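PDB 2HEU: sugar ABC transporter, sugar-binding protein from Streptococcus pneumoniae, which probably binds sugars, perhaps raffinose-type oligosaccharides, outside the cell and delivers them to an ABC transporter. Local coordinates for residues A[103-109]-A[332-336]. Residues are numbered along the deposited sequence; the frame is centred on the assembly and turned at random.
With NA (sodium ion), chain E.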
# COMPACT_ATOMS: atom_id res chain seq x y z
N LYS A 103 6.37 -4.18 -20.68
CA LYS A 103 6.83 -5.52 -20.47
C LYS A 103 7.88 -5.61 -19.32
O LYS A 103 8.18 -6.70 -18.81
CB LYS A 103 7.39 -6.12 -21.75
CG LYS A 103 6.36 -6.14 -22.89
CD LYS A 103 5.00 -6.79 -22.49
CE LYS A 103 5.02 -8.26 -21.94
NZ LYS A 103 3.61 -8.89 -21.60
N ARG A 104 8.44 -4.47 -18.93
CA ARG A 104 9.38 -4.36 -17.82
C ARG A 104 8.71 -4.42 -16.45
O ARG A 104 9.43 -4.55 -15.46
CB ARG A 104 10.27 -3.12 -17.94
CG ARG A 104 11.05 -3.09 -19.25
CD ARG A 104 11.64 -1.75 -19.50
NE ARG A 104 12.43 -1.76 -20.74
CZ ARG A 104 12.97 -0.69 -21.27
NH1 ARG A 104 12.78 0.46 -20.67
NH2 ARG A 104 13.69 -0.82 -22.41
N VAL A 105 7.38 -4.32 -16.43
CA VAL A 105 6.65 -4.49 -15.14
C VAL A 105 6.44 -5.98 -14.94
O VAL A 105 6.04 -6.69 -15.86
CB VAL A 105 5.34 -3.76 -15.22
CG1 VAL A 105 4.54 -3.96 -13.87
CG2 VAL A 105 5.56 -2.25 -15.47
N LYS A 106 6.67 -6.45 -13.73
CA LYS A 106 6.44 -7.88 -13.40
C LYS A 106 5.15 -8.43 -13.88
O LYS A 106 4.09 -7.78 -13.84
CB LYS A 106 6.57 -8.04 -11.89
CG LYS A 106 8.04 -7.89 -11.52
CD LYS A 106 8.33 -7.92 -10.04
CE LYS A 106 9.78 -7.47 -9.79
NZ LYS A 106 10.12 -7.20 -8.39
N ASN A 107 5.23 -9.69 -14.30
CA ASN A 107 4.11 -10.42 -14.92
C ASN A 107 2.82 -10.17 -14.13
O ASN A 107 2.75 -10.42 -12.93
CB ASN A 107 4.41 -11.89 -14.85
CG ASN A 107 5.35 -12.36 -15.88
OD1 ASN A 107 5.77 -11.58 -16.73
ND2 ASN A 107 5.65 -13.64 -15.86
N GLY A 108 1.77 -9.76 -14.85
CA GLY A 108 0.43 -9.73 -14.25
C GLY A 108 0.15 -8.53 -13.36
O GLY A 108 -1.01 -8.30 -13.02
N TYR A 109 1.15 -7.72 -13.02
CA TYR A 109 0.90 -6.73 -12.01
C TYR A 109 0.18 -5.48 -12.52
O TYR A 109 -0.77 -5.02 -11.90
CB TYR A 109 2.17 -6.37 -11.25
CG TYR A 109 1.84 -5.58 -9.99
CD1 TYR A 109 1.18 -6.23 -8.95
CD2 TYR A 109 2.00 -4.21 -9.83
CE1 TYR A 109 0.73 -5.61 -7.85
CE2 TYR A 109 1.60 -3.51 -8.66
CZ TYR A 109 0.97 -4.25 -7.68
OH TYR A 109 0.47 -3.54 -6.61
N THR A 332 9.70 -2.69 -5.76
CA THR A 332 9.55 -2.30 -7.12
C THR A 332 9.09 -3.41 -8.03
O THR A 332 9.63 -4.55 -7.98
CB THR A 332 10.80 -1.56 -7.68
OG1 THR A 332 10.57 -1.21 -9.06
CG2 THR A 332 12.01 -2.40 -7.66
N ALA A 333 8.17 -3.11 -8.95
CA ALA A 333 7.73 -4.03 -9.91
C ALA A 333 8.58 -4.05 -11.17
O ALA A 333 8.30 -4.78 -12.13
CB ALA A 333 6.26 -3.75 -10.33
N ILE A 334 9.61 -3.23 -11.23
CA ILE A 334 10.44 -3.11 -12.44
C ILE A 334 11.50 -4.20 -12.48
O ILE A 334 12.30 -4.36 -11.54
CB ILE A 334 11.04 -1.73 -12.48
CG1 ILE A 334 9.93 -0.64 -12.61
CG2 ILE A 334 12.07 -1.61 -13.66
CD1 ILE A 334 8.99 -0.75 -13.75
N GLU A 335 11.53 -4.94 -13.56
CA GLU A 335 12.42 -6.03 -13.75
C GLU A 335 13.83 -5.50 -13.74
O GLU A 335 14.16 -4.42 -14.25
CB GLU A 335 11.99 -6.84 -14.99
CG GLU A 335 10.57 -7.51 -14.85
CD GLU A 335 10.01 -8.09 -16.11
OE1 GLU A 335 10.60 -7.81 -17.20
OE2 GLU A 335 9.03 -8.88 -16.08
N GLY A 336 14.73 -6.30 -13.19
CA GLY A 336 16.15 -6.01 -13.24
C GLY A 336 16.77 -5.13 -12.17
O GLY A 336 17.97 -4.89 -12.18
NA NA E . 8.70 -8.95 -18.43
O HOH W 1 6.50 -8.96 -17.46
O HOH W 2 7.87 -10.88 -14.63
O HOH W 3 10.19 -8.57 -20.19
O HOH W 4 7.34 -9.72 -20.20
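Glu335 reaches across to the backbone of 103-104 and, with it, grips a sodium ion. Its CB sits 3.5 Å from Arg104 O; with CG turned beside the backbone N (chi1 -63°), CG comes closer still, at 3.2 Å. That N itself donates to Arg104 O in a nearly straight bond (168°). Beyond CG the chain runs extended, and the carboxylate chelates sodium through both oxygens, OE1 at 2.5 Å and OE2 at 2.4 Å. Lys103 O and three waters bring the coordinating oxygens to six. One of these waters also donates to Val105 O and Asn107 OD1; a different water, which donates to Glu335 OE2, accepts from Asn107 N. Lys106 N bonds to Ala333 O at 2.8 Å, making with the Glu335 bond a single beta bridge between Val105 and Ile334. The extended Lys106 side chain delivers NZ to Thr332 O at 2.7 Å. On the buried side, Val105 CG1 packs on Ala333 CB at 3.9 Å. Arg104 leads away, its NH1 shared by Thr316 OG1 and Glu313. Sodium thus joins the loop before strand 122-123 to that after helix 318-328, and its charge probably offsets the Glu335 carboxylate beside Lys103 O, an oxygen that would otherwise repel it.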